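Translation initiation factor eIF2B subunit gamma (Schizosaccharomyces pombe, PDB 5B04) acts as a component of the eIF2B complex, which catalyses the exchange of GDP for GTP on the gamma subunit of initiation factor eIF2. Local coordinates at residues E[239-244]-E[260-265]; E[169-174]-E[316-321]; E[50-55]-E[443-448]; E[410-415]-E[427-432]. The protein carries 3 engineered substitutions. All coordinates share one frame; numbering follows the deposited sequence.

Contact 1: residues E[239-244]-E[260-265]; sequences DAHIFV and SSIRGD
F243 offers the flat of its ring to I262, whose CG2 methyl lies 3.7 Å from the ring centroid, with the line joining the two only 17° off the ring normal. This is a CH-pi contact over the face, and the two side chains run past each other in opposite directions. With chi1 of I262 at -69°, CG2 is the branch trans to the backbone N, and it is this branch that meets the phenyl ring. H241 flanks the same aromatic: CE2 of F243 stands over the rim of one imidazole face, while CG of H241 lies in the plane of the phenyl ring at its edge. On its own edge the imidazole approaches R263, its CD2 4.3 Å from NE, and that NE gives a weak hydrogen bond to S261 O. D239 crosses R263 at about a right angle, but its OD2 is 5.3 Å from NE, so any attraction between the charges would act at a distance. Replacing F243 with an alanine would probably open a gap beside I262 CG2 and leave the H241 ring less firmly held. I262 also touches C145 of strand 142-147 and L132 of helix 128-134. The contact thus packs the loop 260-265 against strand 230-245 in the core of the nucleotidyltransferase-like domain.

Contact 2: residues E[169-174]-E[316-321]; sequences SALAVY and DGIICS
The first torsions of V173 and I318 decide which of their methyls meet. In V173 (chi1 -179°) CG2 sits beside the backbone N; in I318 (chi1 172°) CG2 falls between the backbone N and the carbonyl carbon. The two methyls come together at 3.6 Å between V173 CG2 and I318 CG2, the side chains lying side by side and pointing the same way. L171, on the same sheet face, bends at chi2 (71°) and turns CD1 over its neighbour strand, 3.8 Å from D316 CB and 4.0 Å from I318 CG2. Helix 156-166 packs on this face, V159 touching both L171 and V173. It also supplies K162, whose NZ forms a salt bridge with D316 OD2; D166 lies close to that same carboxylate oxygen, a like charge that K162 may offset. The other face carries A172, Y174 and I319. Here the Y174 ring turns its edge to G317, which has no side chain of its own; a CB at that position would lie beside Y174 CD1. Y174 CB meets I319 CG1 at 4.1 Å.

Between the backbones, hydrogen bonds alternate in the parallel pattern: D316 N to A170 O, A172 N to D316 O, I318 N to A172 O, and Y174 N to I318 O, the last at 2.7 Å. A weak bond from C320 N to Y174 O follows. Strand 170-176 is therefore paired in parallel with 315-319 and antiparallel with 230-245, a mixed sheet covered by a helix, as expected of the alpha/beta core of a nucleotidyltransferase-like domain.

Contact 3: residues E[50-55]-E[443-448]; sequences SLYPLT and RGERLV
The Y52 ring receives a carboxylate oxygen at its edge: E445 OE1 lies near the ring plane, 3.8 Å from CD2, and the carboxylate is turned 59° against the ring. L447 approaches the same ring obliquely, its CD2 4.2 Å from Y52 CE2, while its other branch, CD1, comes within 4.1 Å of Y52 OH. The tyrosine thus touches both partners, set by a chi1 of 167° that carries its ring away from its own backbone N.

P53 meets the same two residues. Its CG is 3.4 Å from E445 OE1, so that one oxygen touches both the pyrrolidine and the phenol ring. Its CA lies 4.2 Å from L447 CD2, which therefore rests against Y52 and P53 together. E445 reaches the prolyl ring by an extended chain beyond CG, and the two side chains cross obliquely.

The loop carrying Y52 and P53 is tied to itself by a backbone hydrogen bond from T55 N to L51 O. P53 and E445 also touch E429 of strand 429-430.

Segment 50-55 belongs to the nucleotidyltransferase-like part of the chain, and segment 443-448 follows the last strand of the LbH part. No hydrogen bond or salt bridge links them. With E445 and Y52 both exposed, and each touching oxygen meeting carbon rather than a polar partner across the contact, the junction rests on van der Waals packing, and the carboxylate probably keeps much of its hydration.

Contact 4: residues E[410-415]-E[427-432]; sequences SCIVAS and ECEIGV
A414 N donates to I430 O at 2.6 Å, with an N-H...O angle of 170° and the donor nearly along the C=O axis. Two further backbone bonds join the same strands. I430 N reaches I412 O at 2.7 Å, likewise close to straight off the carbonyl, whereas I412 N approaches C428 O from above the carbonyl plane, 36° out of it, at 3.0 Å. At the start of the pairing the sulfur replaces a carbonyl: C428 N gives a weak hydrogen bond to C411 SG at 3.1 Å. That sulfur, beside its own backbone N at chi1 -75°, also packs against C428 CB.

Side chains stack on their counterparts one strand away. V413 and I430 lie side by side and point the same way, with V413 CG2 3.6 Å from I430 CD1; I400 also packs on V413, and L425 of strand 424-426 on I430. On the other face I412 sits next to E429, I412 CB 4.4 Å from E429 CG. Beyond the paired residues S415 OG is bound to D398 O. At the opposite end S410 OG lies 3.8 Å from E427 CG, and both residues have positive phi, as at a turn.

Paired residues here are 17 apart, and short strands at 378-379 and 395-396 continue the same parallel sheet. Such regular stacking of short strands, coil upon coil, is consistent with the left-handed beta-helix (LbH) fold of the hexapeptide-repeat family, to which this region belongs.

Contacts 1 and 2 share the mixed sheet of the nucleotidyltransferase-like domain. Their centres are about 11 Å apart, and strands 230-245 and 170-176 are neighbours, joined by probable hydrogen bonds such as V244 O to L171 N. Contact 4 lies in the beta-helix, across the chain's centre, about 34 Å from contact 2 between centres. Contact 3 bridges the two parts: it is about 7 Å from contact 4 between centres, and the two touch. Along the chain contact 1 is nested inside contact 2, contact 4 comes later, and contact 3 encloses all of them, so the C-terminal tail comes back to a loop near the start of the first domain.

Contact 1: residues E[239-244]-E[260-265]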
loop_
_atom_site.group_PDB
_atom_site.type_symbol
_atom_site.label_atom_id
_atom_site.label_comp_id
_atom_site.label_asym_id
_atom_site.label_seq_id
_atom_site.Cartn_x
_atom_site.Cartn_y
_atom_site.Cartn_z
ATOM N N ASP E 239 47.599 -34.119 24.893
ATOM C CA ASP E 239 47.220 -34.715 23.619
ATOM C C ASP E 239 46.350 -35.951 23.827
ATOM O O ASP E 239 46.710 -36.857 24.576
ATOM C CB ASP E 239 48.461 -35.076 22.802
ATOM C CG ASP E 239 48.113 -35.727 21.479
ATOM O OD1 ASP E 239 47.120 -35.305 20.849
ATOM O OD2 ASP E 239 48.831 -36.664 21.070
ATOM N N ALA E 240 45.204 -35.977 23.155
ATOM C CA ALA E 240 44.300 -37.118 23.227
ATOM C C ALA E 240 44.686 -38.168 22.192
ATOM O O ALA E 240 43.980 -39.160 22.003
ATOM C CB ALA E 240 42.863 -36.670 23.020
ATOM N N HIS E 241 45.820 -37.932 21.535
ATOM C CA HIS E 241 46.329 -38.771 20.450
ATOM C C HIS E 241 45.265 -39.088 19.405
ATOM O O HIS E 241 45.261 -40.170 18.817
ATOM C CB HIS E 241 46.923 -40.069 20.993
ATOM C CG HIS E 241 47.971 -40.672 20.111
ATOM N ND1 HIS E 241 47.674 -41.567 19.106
ATOM C CD2 HIS E 241 49.316 -40.511 20.086
ATOM C CE1 HIS E 241 48.790 -41.930 18.499
ATOM N NE2 HIS E 241 49.800 -41.302 19.074
ATOM N N ILE E 242 44.358 -38.143 19.187
ATOM C CA ILE E 242 43.431 -38.229 18.071
ATOM C C ILE E 242 43.963 -37.365 16.945
ATOM O O ILE E 242 44.113 -36.153 17.101
ATOM C CB ILE E 242 42.019 -37.756 18.432
ATOM C CG1 ILE E 242 41.562 -38.338 19.766
ATOM C CG2 ILE E 242 41.040 -38.107 17.318
ATOM C CD1 ILE E 242 40.298 -37.689 20.267
ATOM N N PHE E 243 44.253 -37.988 15.812
ATOM C CA PHE E 243 44.780 -37.257 14.673
ATOM C C PHE E 243 44.051 -37.641 13.400
ATOM O O PHE E 243 43.556 -38.759 13.267
ATOM C CB PHE E 243 46.280 -37.513 14.517
ATOM C CG PHE E 243 47.086 -37.118 15.714
ATOM C CD1 PHE E 243 47.590 -35.834 15.833
ATOM C CD2 PHE E 243 47.336 -38.027 16.724
ATOM C CE1 PHE E 243 48.328 -35.469 16.934
ATOM C CE2 PHE E 243 48.077 -37.664 17.822
ATOM C CZ PHE E 243 48.559 -36.380 17.934
ATOM N N VAL E 244 43.978 -36.698 12.470
ATOM C CA VAL E 244 43.471 -36.976 11.137
ATOM C C VAL E 244 44.270 -36.146 10.142
ATOM O O VAL E 244 44.383 -34.927 10.275
ATOM C CB VAL E 244 41.961 -36.683 11.017
ATOM C CG1 VAL E 244 41.613 -35.343 11.651
ATOM C CG2 VAL E 244 41.521 -36.739 9.561
ATOM N N SER E 260 59.593 -38.891 14.787
ATOM C CA SER E 260 59.180 -39.579 15.986
ATOM C C SER E 260 57.723 -39.411 16.368
ATOM O O SER E 260 57.255 -38.312 16.597
ATOM C CB SER E 260 59.982 -38.977 17.122
ATOM O OG SER E 260 59.970 -37.565 17.012
ATOM N N SER E 261 56.995 -40.508 16.465
ATOM C CA SER E 261 55.949 -40.700 17.451
ATOM C C SER E 261 54.626 -40.036 17.167
ATOM O O SER E 261 53.670 -40.231 17.909
ATOM C CB SER E 261 56.399 -40.137 18.784
ATOM O OG SER E 261 56.451 -38.731 18.677
ATOM N N ILE E 262 54.579 -39.209 16.139
ATOM C CA ILE E 262 53.353 -38.517 15.784
ATOM C C ILE E 262 53.178 -37.346 16.721
ATOM O O ILE E 262 52.337 -36.509 16.494
ATOM C CB ILE E 262 52.113 -39.433 15.850
ATOM C CG1 ILE E 262 52.171 -40.466 14.726
ATOM C CG2 ILE E 262 50.819 -38.630 15.784
ATOM C CD1 ILE E 262 50.846 -41.089 14.346
ATOM N N ARG E 263 53.942 -37.321 17.792
ATOM C CA ARG E 263 54.044 -36.106 18.551
ATOM C C ARG E 263 55.411 -35.522 18.302
ATOM O O ARG E 263 55.625 -34.352 18.539
ATOM C CB ARG E 263 53.810 -36.342 20.032
ATOM C CG ARG E 263 52.677 -37.300 20.341
ATOM C CD ARG E 263 52.981 -38.103 21.596
ATOM N NE ARG E 263 53.348 -39.483 21.287
ATOM C CZ ARG E 263 53.663 -40.396 22.199
ATOM N NH1 ARG E 263 53.659 -40.076 23.486
ATOM N NH2 ARG E 263 53.979 -41.628 21.821
ATOM N N GLY E 264 56.353 -36.340 17.853
ATOM C CA GLY E 264 57.574 -35.814 17.285
ATOM C C GLY E 264 57.196 -35.284 15.917
ATOM O O GLY E 264 57.612 -34.222 15.513
ATOM N N ASP E 265 56.380 -36.044 15.205
ATOM C CA ASP E 265 55.915 -35.643 13.880
ATOM C C ASP E 265 55.240 -34.257 13.813
ATOM O O ASP E 265 55.421 -33.423 12.945
ATOM C CB ASP E 265 55.223 -36.830 13.148
ATOM C CG ASP E 265 54.815 -36.519 11.709
ATOM O OD1 ASP E 265 55.731 -36.299 10.916
ATOM O OD2 ASP E 265 53.616 -36.535 11.378
#

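Contact 2: residues E[169-174]-E[316-321]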
loop_
_atom_site.group_PDB
_atom_site.type_symbol
_atom_site.label_atom_id
_atom_site.label_comp_id
_atom_site.label_asym_id
_atom_site.label_seq_id
_atom_site.Cartn_x
_atom_site.Cartn_y
_atom_site.Cartn_z
ATOM N N SER E 169 46.023 -29.688 6.757
ATOM C CA SER E 169 46.957 -30.774 6.506
ATOM C C SER E 169 46.853 -31.806 7.620
ATOM O O SER E 169 47.073 -32.997 7.404
ATOM C CB SER E 169 48.385 -30.245 6.393
ATOM O OG SER E 169 48.472 -29.256 5.383
ATOM N N ALA E 170 46.502 -31.334 8.813
ATOM C CA ALA E 170 46.343 -32.203 9.971
ATOM C C ALA E 170 45.482 -31.548 11.045
ATOM O O ALA E 170 45.526 -30.333 11.237
ATOM C CB ALA E 170 47.697 -32.574 10.543
ATOM N N LEU E 171 44.701 -32.364 11.743
ATOM C CA LEU E 171 43.903 -31.891 12.866
ATOM C C LEU E 171 44.184 -32.733 14.104
ATOM O O LEU E 171 44.016 -33.953 14.088
ATOM C CB LEU E 171 42.412 -31.930 12.528
ATOM C CG LEU E 171 41.458 -31.640 13.689
ATOM C CD1 LEU E 171 41.503 -30.172 14.082
ATOM C CD2 LEU E 171 40.047 -32.060 13.334
ATOM N N ALA E 172 44.618 -32.077 15.175
ATOM C CA ALA E 172 44.940 -32.773 16.414
ATOM C C ALA E 172 43.998 -32.366 17.538
ATOM O O ALA E 172 43.718 -31.183 17.730
ATOM C CB ALA E 172 46.378 -32.506 16.809
ATOM N N VAL E 173 43.513 -33.354 18.281
ATOM C CA VAL E 173 42.602 -33.099 19.387
ATOM C C VAL E 173 43.361 -32.932 20.698
ATOM O O VAL E 173 44.251 -33.720 21.018
ATOM C CB VAL E 173 41.570 -34.233 19.536
ATOM C CG1 VAL E 173 40.604 -33.932 20.672
ATOM C CG2 VAL E 173 40.815 -34.435 18.233
ATOM N N TYR E 174 43.008 -31.893 21.447
ATOM C CA TYR E 174 43.570 -31.675 22.773
ATOM C C TYR E 174 42.447 -31.610 23.800
ATOM O O TYR E 174 41.272 -31.559 23.437
ATOM C CB TYR E 174 44.412 -30.399 22.801
ATOM C CG TYR E 174 45.666 -30.492 21.963
ATOM C CD1 TYR E 174 45.649 -30.167 20.612
ATOM C CD2 TYR E 174 46.866 -30.914 22.520
ATOM C CE1 TYR E 174 46.794 -30.254 19.842
ATOM C CE2 TYR E 174 48.014 -31.004 21.758
ATOM C CZ TYR E 174 47.974 -30.673 20.421
ATOM O OH TYR E 174 49.117 -30.761 19.659
ATOM N N ASP E 316 45.295 -27.535 12.669
ATOM C CA ASP E 316 44.352 -27.016 13.642
ATOM C C ASP E 316 44.272 -27.898 14.877
ATOM O O ASP E 316 44.427 -29.118 14.799
ATOM C CB ASP E 316 42.964 -26.880 13.014
ATOM C CG ASP E 316 42.903 -25.789 11.964
ATOM O OD1 ASP E 316 43.941 -25.508 11.329
ATOM O OD2 ASP E 316 41.814 -25.211 11.772
ATOM N N GLY E 317 44.036 -27.266 16.019
ATOM C CA GLY E 317 43.793 -27.985 17.249
ATOM C C GLY E 317 42.333 -27.853 17.628
ATOM O O GLY E 317 41.682 -26.867 17.284
ATOM N N ILE E 318 41.811 -28.855 18.321
ATOM C CA ILE E 318 40.450 -28.792 18.830
ATOM C C ILE E 318 40.426 -29.267 20.278
ATOM O O ILE E 318 40.950 -30.331 20.608
ATOM C CB ILE E 318 39.475 -29.625 17.969
ATOM C CG1 ILE E 318 38.099 -29.706 18.634
ATOM C CG2 ILE E 318 40.031 -31.010 17.705
ATOM C CD1 ILE E 318 37.095 -30.529 17.856
ATOM N N ILE E 319 39.770 -28.515 21.139
ATOM C CA ILE E 319 39.756 -28.809 22.545
ATOM C C ILE E 319 38.358 -29.120 22.988
ATOM O O ILE E 319 37.451 -28.396 22.694
ATOM C CB ILE E 319 40.251 -27.601 23.318
ATOM C CG1 ILE E 319 41.705 -27.352 22.987
ATOM C CG2 ILE E 319 40.133 -27.831 24.806
ATOM C CD1 ILE E 319 41.944 -26.097 22.203
ATOM N N CYS E 320 38.195 -30.204 23.716
ATOM C CA CYS E 320 36.897 -30.597 24.229
ATOM C C CYS E 320 36.542 -29.949 25.555
ATOM O O CYS E 320 37.286 -29.165 26.087
ATOM C CB CYS E 320 36.840 -32.094 24.405
ATOM S SG CYS E 320 35.339 -32.624 25.258
ATOM N N SER E 321 35.375 -30.297 26.078
ATOM C CA SER E 321 35.063 -29.977 27.454
ATOM C C SER E 321 35.187 -31.199 28.376
ATOM O O SER E 321 35.879 -31.143 29.376
ATOM C CB SER E 321 33.653 -29.382 27.550
ATOM O OG SER E 321 33.230 -29.086 28.875
#

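Contact 3: residues E[50-55]-E[443-448]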
loop_
_atom_site.group_PDB
_atom_site.type_symbol
_atom_site.label_atom_id
_atom_site.label_comp_id
_atom_site.label_asym_id
_atom_site.label_seq_id
_atom_site.Cartn_x
_atom_site.Cartn_y
_atom_site.Cartn_z
ATOM N N SER E 50 54.956 -46.778 29.738
ATOM C CA SER E 50 55.175 -46.415 31.133
ATOM C C SER E 50 54.439 -47.321 32.119
ATOM O O SER E 50 54.750 -47.327 33.309
ATOM C CB SER E 50 54.759 -44.961 31.360
ATOM O OG SER E 50 55.437 -44.094 30.467
ATOM N N LEU E 51 53.467 -48.081 31.628
ATOM C CA LEU E 51 52.708 -48.997 32.480
ATOM C C LEU E 51 53.517 -50.254 32.788
ATOM O O LEU E 51 53.079 -51.364 32.487
ATOM C CB LEU E 51 51.387 -49.383 31.810
ATOM C CG LEU E 51 50.440 -48.264 31.375
ATOM C CD1 LEU E 51 50.039 -48.452 29.921
ATOM C CD2 LEU E 51 49.208 -48.234 32.264
ATOM N N TYR E 52 54.686 -50.077 33.401
ATOM C CA TYR E 52 55.662 -51.160 33.535
ATOM C C TYR E 52 55.162 -52.436 34.230
ATOM O O TYR E 52 55.296 -53.521 33.662
ATOM C CB TYR E 52 56.917 -50.665 34.263
ATOM C CG TYR E 52 57.814 -51.799 34.707
ATOM C CD1 TYR E 52 58.563 -52.516 33.783
ATOM C CD2 TYR E 52 57.898 -52.166 36.045
ATOM C CE1 TYR E 52 59.377 -53.560 34.179
ATOM C CE2 TYR E 52 58.709 -53.209 36.450
ATOM C CZ TYR E 52 59.447 -53.901 35.513
ATOM O OH TYR E 52 60.258 -54.940 35.910
ATOM N N PRO E 53 54.604 -52.327 35.454
ATOM C CA PRO E 53 54.243 -53.585 36.120
ATOM C C PRO E 53 53.151 -54.340 35.372
ATOM O O PRO E 53 53.104 -55.568 35.406
ATOM C CB PRO E 53 53.740 -53.128 37.496
ATOM C CG PRO E 53 54.254 -51.732 37.661
ATOM C CD PRO E 53 54.255 -51.160 36.283
ATOM N N LEU E 54 52.297 -53.593 34.683
ATOM C CA LEU E 54 51.151 -54.162 33.987
ATOM C C LEU E 54 51.531 -54.775 32.641
ATOM O O LEU E 54 50.940 -55.767 32.214
ATOM C CB LEU E 54 50.075 -53.090 33.776
ATOM C CG LEU E 54 49.179 -52.642 34.938
ATOM C CD1 LEU E 54 49.965 -52.017 36.083
ATOM C CD2 LEU E 54 48.125 -51.667 34.431
ATOM N N THR E 55 52.524 -54.187 31.978
ATOM C CA THR E 55 52.817 -54.529 30.588
ATOM C C THR E 55 54.182 -55.164 30.351
ATOM O O THR E 55 54.838 -54.862 29.357
ATOM C CB THR E 55 52.731 -53.283 29.688
ATOM O OG1 THR E 55 53.576 -52.252 30.217
ATOM C CG2 THR E 55 51.310 -52.774 29.623
ATOM N N ARG E 443 54.023 -48.568 49.457
ATOM C CA ARG E 443 55.414 -48.428 49.082
ATOM C C ARG E 443 55.936 -49.135 47.800
ATOM O O ARG E 443 57.151 -49.069 47.543
ATOM C CB ARG E 443 56.237 -48.944 50.273
ATOM C CG ARG E 443 57.195 -47.984 50.878
ATOM C CD ARG E 443 57.639 -48.477 52.234
ATOM N NE ARG E 443 57.648 -49.937 52.257
ATOM C CZ ARG E 443 57.494 -50.675 53.348
ATOM N NH1 ARG E 443 57.286 -50.089 54.518
ATOM N NH2 ARG E 443 57.535 -51.998 53.258
ATOM N N GLY E 444 55.102 -49.801 46.989
ATOM C CA GLY E 444 55.725 -50.658 45.973
ATOM C C GLY E 444 55.071 -51.440 44.831
ATOM O O GLY E 444 53.859 -51.632 44.755
ATOM N N GLU E 445 55.947 -51.922 43.948
ATOM C CA GLU E 445 55.597 -52.703 42.762
ATOM C C GLU E 445 56.171 -54.120 42.842
ATOM O O GLU E 445 57.241 -54.401 42.300
ATOM C CB GLU E 445 56.112 -52.016 41.492
ATOM C CG GLU E 445 56.180 -50.500 41.591
ATOM C CD GLU E 445 56.864 -49.877 40.392
ATOM O OE1 GLU E 445 57.007 -50.576 39.366
ATOM O OE2 GLU E 445 57.262 -48.697 40.474
ATOM N N ARG E 446 55.456 -55.004 43.527
ATOM C CA ARG E 446 55.848 -56.404 43.655
ATOM C C ARG E 446 55.744 -57.145 42.322
ATOM O O ARG E 446 54.717 -57.040 41.656
ATOM C CB ARG E 446 54.951 -57.098 44.685
ATOM C CG ARG E 446 55.652 -58.031 45.655
ATOM C CD ARG E 446 56.388 -57.261 46.736
ATOM N NE ARG E 446 56.876 -58.150 47.788
ATOM C CZ ARG E 446 57.379 -57.735 48.946
ATOM N NH1 ARG E 446 57.475 -56.439 49.203
ATOM N NH2 ARG E 446 57.793 -58.618 49.843
ATOM N N LEU E 447 56.783 -57.884 41.923
ATOM C CA LEU E 447 56.607 -58.897 40.873
ATOM C C LEU E 447 57.697 -59.992 40.843
ATOM O O LEU E 447 58.624 -59.980 41.650
ATOM C CB LEU E 447 56.454 -58.246 39.494
ATOM C CG LEU E 447 57.369 -57.177 38.921
ATOM C CD1 LEU E 447 58.716 -57.754 38.521
ATOM C CD2 LEU E 447 56.655 -56.583 37.724
ATOM N N VAL E 448 57.555 -60.932 39.904
ATOM C CA VAL E 448 58.153 -62.273 39.987
ATOM C C VAL E 448 59.659 -62.298 40.302
ATOM O O VAL E 448 60.050 -62.843 41.333
ATOM C CB VAL E 448 57.835 -63.074 38.669
ATOM C CG1 VAL E 448 58.999 -63.889 38.186
ATOM C CG2 VAL E 448 56.650 -64.006 38.880
#

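Contact 4: residues E[410-415]-E[427-432]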
loop_
_atom_site.group_PDB
_atom_site.type_symbol
_atom_site.label_atom_id
_atom_site.label_comp_id
_atom_site.label_asym_id
_atom_site.label_seq_id
_atom_site.Cartn_x
_atom_site.Cartn_y
_atom_site.Cartn_z
ATOM N N SER E 410 43.881 -49.215 47.505
ATOM C CA SER E 410 44.276 -48.375 46.376
ATOM C C SER E 410 45.339 -49.024 45.492
ATOM O O SER E 410 46.278 -48.362 45.053
ATOM C CB SER E 410 44.779 -47.020 46.884
ATOM O OG SER E 410 45.212 -46.199 45.814
ATOM N N CYS E 411 45.183 -50.317 45.227
ATOM C CA CYS E 411 46.182 -51.064 44.469
ATOM C C CYS E 411 45.745 -51.370 43.042
ATOM O O CYS E 411 44.568 -51.275 42.705
ATOM C CB CYS E 411 46.516 -52.375 45.184
ATOM S SG CYS E 411 47.570 -52.189 46.635
ATOM N N ILE E 412 46.707 -51.732 42.204
ATOM C CA ILE E 412 46.410 -52.237 40.871
ATOM C C ILE E 412 47.017 -53.625 40.723
ATOM O O ILE E 412 48.235 -53.788 40.789
ATOM C CB ILE E 412 46.952 -51.318 39.763
ATOM C CG1 ILE E 412 46.416 -49.896 39.935
ATOM C CG2 ILE E 412 46.581 -51.867 38.393
ATOM C CD1 ILE E 412 46.954 -48.919 38.913
ATOM N N VAL E 413 46.174 -54.614 40.483
ATOM C CA VAL E 413 46.639 -55.978 40.390
ATOM C C VAL E 413 46.460 -56.550 39.012
ATOM O O VAL E 413 45.360 -56.645 38.523
ATOM C CB VAL E 413 45.831 -56.863 41.323
ATOM C CG1 VAL E 413 46.355 -58.275 41.283
ATOM C CG2 VAL E 413 45.882 -56.322 42.729
ATOM N N ALA E 414 47.554 -57.002 38.427
ATOM C CA ALA E 414 47.560 -57.526 37.078
ATOM C C ALA E 414 46.898 -58.872 36.979
ATOM O O ALA E 414 46.627 -59.480 37.987
ATOM C CB ALA E 414 48.978 -57.669 36.588
ATOM N N SER E 415 46.567 -59.314 35.772
ATOM C CA SER E 415 45.913 -60.610 35.627
ATOM C C SER E 415 46.780 -61.811 35.913
ATOM O O SER E 415 47.992 -61.748 35.773
ATOM C CB SER E 415 45.274 -60.756 34.252
ATOM O OG SER E 415 44.650 -62.024 34.136
ATOM N N GLU E 427 48.491 -49.038 47.866
ATOM C CA GLU E 427 49.003 -48.294 46.718
ATOM C C GLU E 427 50.125 -49.062 46.027
ATOM O O GLU E 427 51.224 -48.541 45.831
ATOM C CB GLU E 427 49.487 -46.909 47.153
ATOM C CG GLU E 427 48.398 -46.063 47.791
ATOM C CD GLU E 427 48.948 -44.873 48.552
ATOM O OE1 GLU E 427 50.176 -44.648 48.501
ATOM O OE2 GLU E 427 48.151 -44.164 49.200
ATOM N N CYS E 428 49.835 -50.307 45.666
ATOM C CA CYS E 428 50.838 -51.195 45.096
ATOM C C CYS E 428 50.444 -51.770 43.749
ATOM O O CYS E 428 49.326 -52.250 43.575
ATOM C CB CYS E 428 51.119 -52.349 46.048
ATOM S SG CYS E 428 52.101 -51.897 47.411
ATOM N N GLU E 429 51.376 -51.735 42.804
ATOM C CA GLU E 429 51.161 -52.362 41.507
ATOM C C GLU E 429 51.638 -53.808 41.528
ATOM O O GLU E 429 52.839 -54.077 41.575
ATOM C CB GLU E 429 51.879 -51.590 40.397
ATOM C CG GLU E 429 51.203 -50.290 39.994
ATOM C CD GLU E 429 51.580 -49.130 40.893
ATOM O OE1 GLU E 429 52.759 -49.051 41.300
ATOM O OE2 GLU E 429 50.699 -48.296 41.189
ATOM N N ILE E 430 50.690 -54.737 41.499
ATOM C CA ILE E 430 51.015 -56.156 41.460
ATOM C C ILE E 430 50.958 -56.659 40.023
ATOM O O ILE E 430 49.878 -56.904 39.481
ATOM C CB ILE E 430 50.063 -56.978 42.338
ATOM C CG1 ILE E 430 50.015 -56.393 43.750
ATOM C CG2 ILE E 430 50.496 -58.435 42.375
ATOM C CD1 ILE E 430 48.919 -56.969 44.606
ATOM N N GLY E 431 52.131 -56.811 39.417
ATOM C CA GLY E 431 52.246 -57.159 38.012
ATOM C C GLY E 431 51.732 -58.532 37.626
ATOM O O GLY E 431 51.041 -59.195 38.398
ATOM N N VAL E 432 52.083 -58.959 36.418
ATOM C CA VAL E 432 51.545 -60.191 35.853
ATOM C C VAL E 432 52.283 -61.437 36.327
ATOM O O VAL E 432 53.516 -61.483 36.338
ATOM C CB VAL E 432 51.582 -60.161 34.313
ATOM C CG1 VAL E 432 50.836 -61.357 33.741
ATOM C CG2 VAL E 432 50.982 -58.864 33.794
#